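Local structure of putative protease (Parabacteroides distasonis ATCC 8503, 3KD4) at residues A[8-13]-A[140-145]; A[454-459]-A[469-474]; A[122-127]-A[266-271]; A[188-193]-A[413-418]; A[304-309]-A[355-360]. The protein is of unknown function but is probably an exported hydrolase, possibly a protease. One frame throughout, in Å; residues are numbered along the deposited sequence. Where two conformers were deposited one is given.

Interaction 1 of 5, residues A[8-13]-A[140-145]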
# COMPACT_ATOMS: atom_id res chain seq x y z
N TYR A 8 7.91 22.08 -8.17
CA TYR A 8 9.26 21.96 -7.60
C TYR A 8 10.24 22.35 -8.68
O TYR A 8 10.47 21.61 -9.63
CB TYR A 8 9.57 20.53 -7.18
CG TYR A 8 8.81 20.05 -5.96
CD1 TYR A 8 9.32 20.26 -4.69
CD2 TYR A 8 7.62 19.36 -6.09
CE1 TYR A 8 8.66 19.82 -3.58
CE2 TYR A 8 6.95 18.88 -4.98
CZ TYR A 8 7.48 19.13 -3.73
OH TYR A 8 6.85 18.72 -2.60
N GLY A 9 10.85 23.52 -8.51
CA GLY A 9 11.87 23.98 -9.45
C GLY A 9 13.08 23.07 -9.37
O GLY A 9 13.65 22.67 -10.40
N LYS A 10 13.46 22.69 -8.16
CA LYS A 10 14.58 21.78 -7.97
C LYS A 10 14.35 20.83 -6.82
O LYS A 10 13.78 21.22 -5.77
CB LYS A 10 15.84 22.56 -7.66
CG LYS A 10 16.33 23.36 -8.85
CD LYS A 10 17.76 23.84 -8.60
CE LYS A 10 18.18 24.95 -9.62
NZ LYS A 10 17.65 24.69 -10.99
N VAL A 11 14.78 19.59 -7.04
CA VAL A 11 14.92 18.60 -6.00
C VAL A 11 16.35 18.01 -6.13
O VAL A 11 16.84 17.71 -7.26
CB VAL A 11 13.83 17.51 -6.15
CG1 VAL A 11 14.04 16.36 -5.18
CG2 VAL A 11 12.42 18.13 -5.97
N SER A 12 17.02 17.86 -4.99
CA SER A 12 18.31 17.16 -4.98
C SER A 12 18.34 16.25 -3.78
O SER A 12 18.05 16.69 -2.67
CB SER A 12 19.46 18.16 -4.99
OG SER A 12 20.68 17.51 -5.23
N LYS A 13 18.61 14.96 -4.00
CA LYS A 13 18.73 14.00 -2.89
C LYS A 13 20.05 13.28 -3.04
O LYS A 13 20.43 12.88 -4.16
CB LYS A 13 17.58 13.00 -2.89
CG LYS A 13 16.25 13.67 -2.61
CD LYS A 13 15.06 12.75 -2.68
CE LYS A 13 13.79 13.50 -2.18
NZ LYS A 13 12.60 12.64 -2.24
N VAL A 140 8.12 18.37 -11.23
CA VAL A 140 9.50 18.58 -10.78
C VAL A 140 10.31 18.96 -12.02
O VAL A 140 10.48 18.14 -12.94
CB VAL A 140 10.10 17.34 -10.08
CG1 VAL A 140 11.55 17.63 -9.65
CG2 VAL A 140 9.23 16.93 -8.87
N LYS A 141 10.80 20.19 -12.04
CA LYS A 141 11.52 20.71 -13.20
C LYS A 141 12.88 20.04 -13.34
O LYS A 141 13.30 19.73 -14.44
CB LYS A 141 11.68 22.23 -13.07
CG LYS A 141 12.42 22.91 -14.21
CD LYS A 141 11.69 22.71 -15.54
CE LYS A 141 12.18 23.63 -16.66
NZ LYS A 141 11.64 23.15 -17.97
N GLU A 142 13.54 19.81 -12.22
CA GLU A 142 14.85 19.15 -12.18
C GLU A 142 15.03 18.39 -10.88
O GLU A 142 14.90 18.96 -9.78
CB GLU A 142 15.98 20.17 -12.29
CG GLU A 142 17.39 19.55 -12.31
CD GLU A 142 18.47 20.64 -12.26
OE1 GLU A 142 18.81 21.09 -11.14
OE2 GLU A 142 18.98 21.03 -13.33
N CYS A 143 15.43 17.13 -11.03
CA CYS A 143 15.63 16.24 -9.94
C CYS A 143 17.02 15.59 -10.11
O CYS A 143 17.27 14.92 -11.12
CB CYS A 143 14.54 15.18 -9.92
SG CYS A 143 14.77 13.99 -8.60
N LYS A 144 17.91 15.85 -9.14
CA LYS A 144 19.25 15.27 -9.09
C LYS A 144 19.34 14.32 -7.95
O LYS A 144 18.90 14.65 -6.84
CB LYS A 144 20.33 16.36 -8.95
CG LYS A 144 20.43 17.22 -10.23
CD LYS A 144 21.48 18.34 -10.17
CE LYS A 144 21.70 18.96 -11.58
NZ LYS A 144 22.39 18.02 -12.60
N VAL A 145 19.80 13.11 -8.23
CA VAL A 145 19.96 12.08 -7.19
C VAL A 145 21.35 11.51 -7.30
O VAL A 145 21.90 11.35 -8.43
CB VAL A 145 18.88 10.95 -7.25
CG1 VAL A 145 17.53 11.54 -6.83
CG2 VAL A 145 18.76 10.29 -8.67
O HOH W 1 18.19 19.76 -8.80
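Y8 and V140 form a single backbone bridge, and beyond it segments 8-13 and 140-145 pair in parallel, V11 beside C143, S12 beside K144 and K13 beside V145. The short strands 10-13 and 142-145 lie 4.6 Å apart at 7°. The chains turn corners at G9 and K141; G9 and K10 together face E30 of strand 23-33, a classic beta bulge. K141 N donates to Y8 O at 2.8 Å; V11 bonds through both its N and its O, N to E142 O and O from K144 N, and K13 N closes on K144 O. V11 CG2 meets V140 CG1 at 3.8 Å, the side chains crossing at about a right angle; on the face shared with C143, V11 CG1 lies 4.2 Å from SG. K10 and E142 lie side by side, pointing the same way, and the extended E142 chain brings OE1 to K10 NZ in a long ion pair of 3.8 Å. OE1 also accepts a hydrogen bond from a water that donates to V11 O. Since E142 OE2 pairs with R182 of strand 174-184, the carboxylate probably owes more to that arginine and the water than to K10.

Interaction 2 of 5, residues A[454-459]-A[469-474]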
# COMPACT_ATOMS: atom_id res chain seq x y z
N LYS A 454 -18.75 -10.17 -17.06
CA LYS A 454 -20.16 -10.30 -17.40
C LYS A 454 -20.98 -9.97 -16.18
O LYS A 454 -20.58 -10.28 -15.07
CB LYS A 454 -20.43 -11.75 -17.88
CG LYS A 454 -21.89 -12.09 -18.21
CD LYS A 454 -22.03 -13.49 -18.77
CE LYS A 454 -21.92 -14.56 -17.68
NZ LYS A 454 -22.24 -15.96 -18.26
N VAL A 455 -22.12 -9.33 -16.39
CA VAL A 455 -23.09 -9.02 -15.34
C VAL A 455 -24.45 -9.56 -15.81
O VAL A 455 -24.82 -9.37 -16.97
CB VAL A 455 -23.20 -7.52 -15.04
CG1 VAL A 455 -24.37 -7.22 -14.10
CG2 VAL A 455 -21.90 -6.97 -14.46
N THR A 456 -25.18 -10.25 -14.94
CA THR A 456 -26.50 -10.70 -15.31
C THR A 456 -27.50 -10.40 -14.23
O THR A 456 -27.16 -10.29 -13.04
CB THR A 456 -26.55 -12.23 -15.56
OG1 THR A 456 -26.37 -12.89 -14.31
CG2 THR A 456 -25.49 -12.70 -16.62
N ARG A 457 -28.76 -10.34 -14.66
CA ARG A 457 -29.89 -10.24 -13.75
C ARG A 457 -31.01 -11.13 -14.30
O ARG A 457 -31.38 -11.03 -15.48
CB ARG A 457 -30.39 -8.81 -13.66
CG ARG A 457 -31.48 -8.63 -12.65
CD ARG A 457 -32.01 -7.22 -12.68
NE ARG A 457 -32.98 -7.02 -13.74
CZ ARG A 457 -33.65 -5.88 -13.95
NH1 ARG A 457 -33.43 -4.83 -13.17
NH2 ARG A 457 -34.56 -5.81 -14.92
N THR A 458 -31.51 -12.02 -13.45
CA THR A 458 -32.66 -12.82 -13.84
C THR A 458 -33.76 -12.53 -12.83
O THR A 458 -33.48 -12.30 -11.65
CB THR A 458 -32.37 -14.32 -13.81
OG1 THR A 458 -32.01 -14.67 -12.48
CG2 THR A 458 -31.24 -14.66 -14.73
N ILE A 459 -35.00 -12.52 -13.29
CA ILE A 459 -36.15 -12.23 -12.43
C ILE A 459 -37.15 -13.35 -12.70
O ILE A 459 -37.57 -13.55 -13.86
CB ILE A 459 -36.78 -10.88 -12.75
CG1 ILE A 459 -35.79 -9.73 -12.51
CG2 ILE A 459 -38.06 -10.71 -11.93
CD1 ILE A 459 -36.33 -8.33 -12.96
N VAL A 469 -31.92 -12.82 -9.21
CA VAL A 469 -30.50 -13.18 -9.05
C VAL A 469 -29.61 -12.21 -9.85
O VAL A 469 -29.77 -12.06 -11.05
CB VAL A 469 -30.20 -14.64 -9.45
CG1 VAL A 469 -28.71 -15.00 -9.22
CG2 VAL A 469 -31.12 -15.62 -8.71
N ARG A 470 -28.70 -11.54 -9.16
CA ARG A 470 -27.70 -10.69 -9.82
C ARG A 470 -26.33 -11.34 -9.69
O ARG A 470 -25.96 -11.75 -8.60
CB ARG A 470 -27.66 -9.30 -9.17
CG ARG A 470 -29.02 -8.60 -9.09
CD ARG A 470 -28.83 -7.19 -8.60
NE ARG A 470 -28.25 -6.39 -9.67
CZ ARG A 470 -27.34 -5.45 -9.51
NH1 ARG A 470 -26.83 -5.17 -8.33
NH2 ARG A 470 -26.92 -4.78 -10.58
N THR A 471 -25.60 -11.43 -10.81
CA THR A 471 -24.23 -11.92 -10.84
C THR A 471 -23.28 -10.94 -11.54
O THR A 471 -23.67 -10.19 -12.47
CB THR A 471 -24.13 -13.29 -11.57
OG1 THR A 471 -24.25 -13.09 -12.98
CG2 THR A 471 -25.23 -14.24 -11.10
N ILE A 472 -22.03 -10.90 -11.06
CA ILE A 472 -20.94 -10.21 -11.75
C ILE A 472 -19.67 -11.04 -11.67
O ILE A 472 -19.41 -11.62 -10.63
CB ILE A 472 -20.71 -8.78 -11.22
CG1 ILE A 472 -19.54 -8.11 -11.98
CG2 ILE A 472 -20.52 -8.74 -9.66
CD1 ILE A 472 -19.42 -6.61 -11.73
N GLU A 473 -18.92 -11.12 -12.77
CA GLU A 473 -17.57 -11.66 -12.71
C GLU A 473 -16.65 -10.70 -13.42
O GLU A 473 -16.99 -10.17 -14.49
CB GLU A 473 -17.48 -13.05 -13.33
CG GLU A 473 -17.86 -13.07 -14.79
CD GLU A 473 -17.77 -14.46 -15.42
OE1 GLU A 473 -18.16 -15.46 -14.75
OE2 GLU A 473 -17.33 -14.54 -16.59
N LEU A 474 -15.51 -10.42 -12.79
CA LEU A 474 -14.49 -9.62 -13.40
C LEU A 474 -13.23 -10.49 -13.42
O LEU A 474 -12.76 -10.96 -12.37
CB LEU A 474 -14.31 -8.29 -12.65
CG LEU A 474 -15.48 -7.31 -12.61
CD1 LEU A 474 -15.11 -6.06 -11.75
CD2 LEU A 474 -15.94 -6.86 -14.01
O HOH W 2 -22.04 -12.63 -14.38
O HOH W 3 -28.37 -13.69 -12.80
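T456 and T471 face each other midway along a beta hairpin formed by strands 453-462 and 465-474, and their hydroxyls meet across the pair: T456 OG1 and T471 OG1 are 2.5 Å apart, a short hydrogen bond in which either could donate. Both OG1 atoms sit between the backbone N and the carbonyl carbon (chi1 70° and 75°), which turns each toward its mate. The same pair is backbone hydrogen-bonded, T456 N to T471 O and T471 N to T456 O, as are K454 with E473 and T458 with V469; the strands run at 174°. T458 OG1 lies 3.5 Å from V469 CB, their side chains side by side. The opposite face is apolar near V455, whose CG2 packs on I472 CG1 at 3.6 Å, side chains pointing the same way. R457 and R470 follow on that face, their guanidinium groups diverging: R457 NH1 bonds to N499 O, while R470, with NH2 bonded to W494 O, makes a cation-pi contact with the W494 ring. Helix 481-495 packs against this face through W494 on I472, and strands 423-433 and 446-450 flank the hairpin. On the threonine face two waters extend the hydroxyl pair: one lies 2.7 Å from T471 OG1 and makes a weak bond to K454 O, the other lies 2.6 Å from T456 OG1 and donates to V469 O at 2.8 Å.

Interaction 3 of 5, residues A[122-127]-A[266-271]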
# COMPACT_ATOMS: atom_id res chain seq x y z
N PRO A 122 27.03 4.71 13.04
CA PRO A 122 27.28 3.32 12.72
C PRO A 122 26.40 2.40 13.53
O PRO A 122 25.98 2.76 14.60
CB PRO A 122 28.75 3.11 13.12
CG PRO A 122 29.35 4.44 13.13
CD PRO A 122 28.24 5.39 13.54
N GLY A 123 26.09 1.23 13.01
CA GLY A 123 25.40 0.21 13.77
C GLY A 123 23.88 0.22 13.71
O GLY A 123 23.23 -0.45 14.51
N TYR A 124 23.29 1.04 12.86
CA TYR A 124 21.83 1.14 12.80
C TYR A 124 21.36 0.49 11.49
O TYR A 124 20.48 -0.33 11.50
CB TYR A 124 21.38 2.60 12.82
CG TYR A 124 19.90 2.80 12.84
CD1 TYR A 124 19.13 2.23 13.85
CD2 TYR A 124 19.25 3.54 11.86
CE1 TYR A 124 17.75 2.41 13.90
CE2 TYR A 124 17.85 3.74 11.90
CZ TYR A 124 17.11 3.17 12.93
OH TYR A 124 15.73 3.32 12.99
N TYR A 125 21.94 0.86 10.36
CA TYR A 125 21.53 0.25 9.10
C TYR A 125 22.57 -0.77 8.66
O TYR A 125 23.73 -0.44 8.59
CB TYR A 125 21.38 1.31 8.04
CG TYR A 125 20.18 2.19 8.21
CD1 TYR A 125 18.93 1.65 8.52
CD2 TYR A 125 20.26 3.54 7.98
CE1 TYR A 125 17.82 2.48 8.67
CE2 TYR A 125 19.13 4.37 8.09
CZ TYR A 125 17.92 3.82 8.45
OH TYR A 125 16.79 4.63 8.56
N PRO A 126 22.15 -2.01 8.33
CA PRO A 126 23.10 -2.99 7.82
C PRO A 126 23.73 -2.62 6.49
O PRO A 126 24.83 -3.07 6.20
CB PRO A 126 22.24 -4.25 7.64
CG PRO A 126 21.08 -4.08 8.49
CD PRO A 126 20.81 -2.60 8.53
N ALA A 127 23.07 -1.77 5.71
CA ALA A 127 23.53 -1.45 4.36
C ALA A 127 22.89 -0.15 3.90
O ALA A 127 21.98 0.34 4.53
CB ALA A 127 23.15 -2.63 3.39
N MSE A 266 9.99 -0.03 8.59
CA MSE A 266 11.16 -0.81 9.00
C MSE A 266 12.39 0.04 9.19
O MSE A 266 13.21 -0.23 10.06
CB MSE A 266 11.44 -1.92 7.99
CG MSE A 266 10.36 -3.00 7.95
SE MSE A 266 10.94 -4.60 6.97
CE MSE A 266 10.89 -3.86 5.16
N ALA A 267 12.54 1.06 8.35
CA ALA A 267 13.67 1.98 8.43
C ALA A 267 13.75 2.63 9.80
O ALA A 267 14.84 2.92 10.30
CB ALA A 267 13.57 3.07 7.35
N MSE A 268 12.60 2.88 10.42
CA MSE A 268 12.55 3.54 11.73
C MSE A 268 12.81 2.57 12.84
O MSE A 268 12.83 2.95 14.01
CB MSE A 268 11.21 4.26 11.91
CG MSE A 268 11.03 5.46 10.98
SE MSE A 268 12.38 6.80 11.48
CE MSE A 268 13.95 6.23 10.33
N THR A 269 13.02 1.30 12.51
CA THR A 269 13.47 0.34 13.53
C THR A 269 14.85 -0.24 13.14
O THR A 269 15.27 -1.25 13.67
CB THR A 269 12.43 -0.80 13.76
OG1 THR A 269 12.41 -1.68 12.63
CG2 THR A 269 11.02 -0.25 13.93
N GLY A 270 15.55 0.37 12.21
CA GLY A 270 16.81 -0.23 11.74
C GLY A 270 16.65 -1.62 11.12
O GLY A 270 17.59 -2.44 11.16
N TYR A 271 15.48 -1.88 10.54
CA TYR A 271 15.17 -3.19 9.97
C TYR A 271 15.32 -4.34 10.99
O TYR A 271 15.82 -5.42 10.66
CB TYR A 271 16.03 -3.46 8.70
CG TYR A 271 15.80 -2.43 7.65
CD1 TYR A 271 14.75 -2.57 6.75
CD2 TYR A 271 16.56 -1.27 7.60
CE1 TYR A 271 14.51 -1.63 5.79
CE2 TYR A 271 16.33 -0.31 6.62
CZ TYR A 271 15.29 -0.48 5.74
OH TYR A 271 15.06 0.45 4.78
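Y124 reaches across to the 3-10 stretch and loop of 266-271 with its ring extended from the chain, CG lying anti to the backbone N (chi1 -176°). From CB the ring runs outward: CD1 comes 4.0 Å from G270 CA, CE1 is nearer at 3.5 Å, and G270 CA lies over one face of the ring, a CH-pi contact. CE2 and CZ both approach A267 O, and at the tip OH makes a weak hydrogen bond to A267 O, 2.9 Å; the stronger polar partner of OH is N51. G270 has positive phi, and a side chain there would clash with Y124 CE1. The other tyrosine, Y125, carries its OH to 3.1 Å from the same A267 O, which lies at its ring edge, and its CE1 meets Y271 CE2 at 3.8 Å, the two rings oblique with planes 57° apart. Without the ring and its hydroxyl, as with an alanine at Y124, G270 CA is likely to lose its aromatic cover and N51 a hydrogen-bond partner. The contact joins the loop between strands 111-120 and 129-133 to the loop preceding helix 276-282; F54 stacks on Y124, Q55 of strand 55-65 touches Y125, and R221 of helix 211-222 bonds to G270 O and touches P126 and Y271.

Interaction 4 of 5, residues A[188-193]-A[413-418]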
# COMPACT_ATOMS: atom_id res chain seq x y z
N SER A 188 -0.80 11.71 -11.68
CA SER A 188 -2.21 11.90 -12.03
C SER A 188 -3.04 11.79 -10.78
O SER A 188 -2.74 11.00 -9.88
CB SER A 188 -2.67 10.88 -13.06
OG SER A 188 -4.06 11.04 -13.37
N ARG A 189 -4.10 12.58 -10.73
CA ARG A 189 -5.04 12.52 -9.61
C ARG A 189 -6.08 11.39 -9.85
O ARG A 189 -6.90 11.16 -9.01
CB ARG A 189 -5.77 13.88 -9.44
CG ARG A 189 -4.85 15.12 -9.26
CD ARG A 189 -5.60 16.42 -9.63
N GLU A 190 -6.05 10.70 -10.99
CA GLU A 190 -6.99 9.60 -11.23
C GLU A 190 -7.03 8.58 -10.12
O GLU A 190 -5.99 8.15 -9.62
CB GLU A 190 -6.68 8.87 -12.53
CG GLU A 190 -7.27 9.55 -13.70
CD GLU A 190 -6.94 8.91 -15.00
OE1 GLU A 190 -6.06 8.03 -15.07
OE2 GLU A 190 -7.55 9.33 -16.00
N ALA A 191 -8.23 8.15 -9.76
CA ALA A 191 -8.37 7.08 -8.78
C ALA A 191 -8.05 5.75 -9.45
O ALA A 191 -8.04 5.65 -10.67
CB ALA A 191 -9.82 7.07 -8.18
N PHE A 192 -7.80 4.72 -8.65
CA PHE A 192 -7.66 3.34 -9.14
C PHE A 192 -6.54 3.12 -10.17
O PHE A 192 -6.61 2.22 -11.01
CB PHE A 192 -9.00 2.84 -9.69
CG PHE A 192 -10.15 3.20 -8.82
CD1 PHE A 192 -10.22 2.70 -7.52
CD2 PHE A 192 -11.15 4.02 -9.26
CE1 PHE A 192 -11.29 3.03 -6.70
CE2 PHE A 192 -12.20 4.35 -8.45
CZ PHE A 192 -12.27 3.85 -7.17
N GLN A 193 -5.49 3.92 -10.07
CA GLN A 193 -4.27 3.64 -10.79
C GLN A 193 -3.59 2.42 -10.14
O GLN A 193 -3.87 2.10 -8.98
CB GLN A 193 -3.33 4.84 -10.72
CG GLN A 193 -3.89 6.05 -11.46
CD GLN A 193 -2.93 7.25 -11.35
OE1 GLN A 193 -1.88 7.25 -11.97
NE2 GLN A 193 -3.31 8.25 -10.58
N ARG A 413 -10.34 8.21 -19.36
CA ARG A 413 -9.28 7.66 -18.55
C ARG A 413 -7.98 7.79 -19.30
O ARG A 413 -7.90 7.49 -20.49
CB ARG A 413 -9.61 6.21 -18.27
CG ARG A 413 -8.60 5.50 -17.43
CD ARG A 413 -9.05 5.27 -16.05
NE ARG A 413 -7.89 4.94 -15.21
CZ ARG A 413 -7.84 5.15 -13.90
NH1 ARG A 413 -8.89 5.64 -13.26
NH2 ARG A 413 -6.74 4.85 -13.22
N SER A 414 -6.95 8.28 -18.61
CA SER A 414 -5.64 8.42 -19.21
C SER A 414 -4.65 7.39 -18.70
O SER A 414 -3.72 7.05 -19.42
CB SER A 414 -5.13 9.82 -18.95
OG SER A 414 -4.54 9.90 -17.67
N ASN A 415 -4.83 6.89 -17.48
CA ASN A 415 -3.88 5.93 -16.90
C ASN A 415 -4.47 4.55 -16.79
O ASN A 415 -5.67 4.37 -16.93
CB ASN A 415 -3.43 6.42 -15.53
CG ASN A 415 -2.65 7.70 -15.62
OD1 ASN A 415 -3.18 8.79 -15.42
ND2 ASN A 415 -1.41 7.58 -16.01
N LEU A 416 -3.61 3.56 -16.56
CA LEU A 416 -4.07 2.22 -16.27
C LEU A 416 -5.03 2.23 -15.15
O LEU A 416 -4.88 3.01 -14.20
CB LEU A 416 -2.92 1.30 -15.90
CG LEU A 416 -1.95 0.93 -17.03
CD1 LEU A 416 -0.86 0.01 -16.45
CD2 LEU A 416 -2.67 0.25 -18.19
N PHE A 417 -6.02 1.35 -15.27
CA PHE A 417 -7.07 1.14 -14.30
C PHE A 417 -6.86 -0.22 -13.64
O PHE A 417 -6.70 -1.21 -14.35
CB PHE A 417 -8.39 1.18 -15.06
CG PHE A 417 -9.58 1.02 -14.20
CD1 PHE A 417 -9.86 1.95 -13.23
CD2 PHE A 417 -10.43 -0.05 -14.37
CE1 PHE A 417 -10.98 1.80 -12.42
CE2 PHE A 417 -11.58 -0.19 -13.55
CZ PHE A 417 -11.83 0.74 -12.58
N GLU A 418 -6.86 -0.28 -12.32
CA GLU A 418 -6.57 -1.54 -11.60
C GLU A 418 -7.60 -1.85 -10.57
O GLU A 418 -7.96 -0.99 -9.78
CB GLU A 418 -5.18 -1.44 -10.91
CG GLU A 418 -4.66 -2.75 -10.30
CD GLU A 418 -3.27 -2.59 -9.74
OE1 GLU A 418 -2.33 -2.86 -10.49
OE2 GLU A 418 -3.12 -2.15 -8.58
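An arginine gripping one carbonyl with two nitrogens, and a carboxylate held by two successive backbone amides, tie the loop 188-193 to the chain entering strand 417-418. R413 holds A191 O end-on, NH1 at 2.7 Å and NH2 at 3.0 Å, with the oxygen in the guanidinium plane. Its CG is anti to the backbone N (chi1 180°) and the chain then bends, folding the guanidinium back over its own segment, where NE bonds to N415 O and NH2 to L416 O from above those carbonyl planes. One face of the group carries E190 OE1, 3.6 Å from NE, a charge contact without a directed N-H; the opposite face carries F417 CD1. The carboxylate of E190 uses the syn lone pairs of both oxygens: OE2 receives S414 N at 2.9 Å and OE1 receives N415 N at 2.9 Å. F192 O takes E418 N, and F192 CB packs on F417 CE1 at 3.5 Å. Within the loop, Q193 NE2 bonds to S188 O and E190 O, while S188 OG accepts from E190 N, an ST turn. A leucine in place of R413 would probably leave A191 O without its two donors and E190 without its neighbouring positive charge. With carbonyl acceptors round its edge and a carboxylate oxygen over one face, the guanidinium is probably fixed in rotation, and its charge is likely to favour ionised E190.

Interaction 5 of 5, residues A[304-309]-A[355-360]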
# COMPACT_ATOMS: atom_id res chain seq x y z
N PRO A 304 5.26 -26.26 9.10
CA PRO A 304 6.42 -25.63 8.51
C PRO A 304 6.02 -24.30 7.87
O PRO A 304 5.08 -24.27 7.06
CB PRO A 304 6.88 -26.66 7.47
CG PRO A 304 6.36 -27.94 8.00
CD PRO A 304 5.04 -27.61 8.55
N SER A 305 6.70 -23.23 8.27
CA SER A 305 6.33 -21.88 7.91
C SER A 305 7.55 -21.00 7.64
O SER A 305 8.66 -21.23 8.16
CB SER A 305 5.47 -21.23 9.02
OG SER A 305 4.28 -22.00 9.24
N GLU A 306 7.34 -19.97 6.84
CA GLU A 306 8.38 -19.00 6.52
C GLU A 306 7.80 -17.61 6.29
O GLU A 306 6.69 -17.48 5.75
CB GLU A 306 9.06 -19.42 5.23
CG GLU A 306 10.40 -20.05 5.35
CD GLU A 306 11.10 -20.16 3.98
OE1 GLU A 306 10.61 -20.94 3.15
OE2 GLU A 306 12.11 -19.45 3.75
N VAL A 307 8.56 -16.57 6.61
CA VAL A 307 8.19 -15.20 6.29
C VAL A 307 8.46 -14.95 4.80
O VAL A 307 9.43 -15.47 4.22
CB VAL A 307 8.94 -14.19 7.20
CG1 VAL A 307 8.62 -12.75 6.82
CG2 VAL A 307 8.59 -14.45 8.69
N LEU A 308 7.57 -14.18 4.18
CA LEU A 308 7.68 -13.80 2.78
C LEU A 308 7.72 -12.29 2.67
O LEU A 308 7.00 -11.58 3.39
CB LEU A 308 6.47 -14.30 1.98
CG LEU A 308 6.05 -15.76 2.14
CD1 LEU A 308 4.84 -16.06 1.22
CD2 LEU A 308 7.24 -16.70 1.81
N ALA A 309 8.53 -11.81 1.76
CA ALA A 309 8.59 -10.42 1.38
C ALA A 309 7.87 -10.24 0.03
O ALA A 309 8.05 -11.05 -0.88
CB ALA A 309 10.04 -9.94 1.30
N VAL A 355 6.92 -12.24 -5.00
CA VAL A 355 6.90 -12.72 -3.63
C VAL A 355 8.12 -13.60 -3.44
O VAL A 355 8.36 -14.51 -4.23
CB VAL A 355 5.60 -13.46 -3.35
CG1 VAL A 355 5.58 -14.09 -1.95
CG2 VAL A 355 4.43 -12.51 -3.60
N VAL A 356 8.91 -13.30 -2.41
CA VAL A 356 10.14 -14.06 -2.16
C VAL A 356 10.23 -14.43 -0.70
O VAL A 356 10.08 -13.54 0.17
CB VAL A 356 11.38 -13.25 -2.55
CG1 VAL A 356 12.63 -14.12 -2.43
CG2 VAL A 356 11.24 -12.67 -3.96
N SER A 357 10.47 -15.70 -0.39
CA SER A 357 10.71 -16.11 1.00
C SER A 357 12.04 -15.51 1.53
O SER A 357 12.92 -15.16 0.75
CB SER A 357 10.77 -17.63 1.10
OG SER A 357 11.98 -18.11 0.55
N LEU A 358 12.18 -15.37 2.84
CA LEU A 358 13.43 -14.88 3.44
C LEU A 358 14.64 -15.79 3.23
O LEU A 358 15.79 -15.33 3.30
CB LEU A 358 13.27 -14.59 4.94
CG LEU A 358 12.27 -13.50 5.36
CD1 LEU A 358 12.57 -12.93 6.75
CD2 LEU A 358 12.13 -12.38 4.36
N SER A 359 14.39 -17.05 2.89
CA SER A 359 15.45 -17.95 2.47
C SER A 359 15.72 -17.78 0.98
O SER A 359 16.55 -18.46 0.46
CB SER A 359 15.09 -19.41 2.79
OG SER A 359 13.90 -19.79 2.13
N GLY A 360 15.02 -16.87 0.29
CA GLY A 360 15.39 -16.49 -1.08
C GLY A 360 14.72 -17.10 -2.28
O GLY A 360 15.17 -16.90 -3.42
O HOH W 4 11.31 -20.83 0.67
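L308 and A309 form the close half of the contact, paired antiparallel with S357 and V356 where strands 305-309 and 355-357 lie 4.5 Å apart at 146°. A309 N donates to V356 O at 2.8 Å and V356 N returns the bond to A309 O; L358 N then reaches V307 O at 3.1 Å as the second chain enters a type I turn. L308 spreads its two methyls, CD1 against V355 CG1 at 3.8 Å and CD2 against S357 CA at 3.6 Å, while V307 CB meets L358 CD1. The strands diverge toward E306, and there the contact becomes polar and wetter. The extended E306 side chain brings OE2 close to S359 OG, though the modelled 2.4 Å is too short to trust; S359 N adds a weak bond. E306 OE1 accepts from a water at 2.6 Å that also lies 2.8 Å from S357 OG; that hydroxyl is bonded to T361 N as well, and K331 gives E306 OE1 a long, weak ion pair. In the antiparallel sheet, strand 327-334 pairs with the other edge of 305-312, helix 287-300 packs on V307, and L215 of helix 211-222 touches A309, V356 and L358.

Interactions 1 and 2 lie far apart in an elongated chain, their centres 50 Å from each other on opposite sides of its centre, the first in the large mixed sheet of eight strands and the second in the five-stranded mixed sheet. Interaction 4 joins the loop after strand 174-184 of the former to the chain leading to strand 423-433 of the latter, with nearest atoms about 7 Å from interaction 2 and about 11 Å from interaction 1. Interaction 3 joins the loop after strand 111-120 to the loop before helix 276-282, and interaction 5 lies about 7 Å from it at nearest atoms; helix 211-222 touches both. No catalytic site is identified; glycerol, probably from crystallisation, lies near interactions 1, 3 and 4.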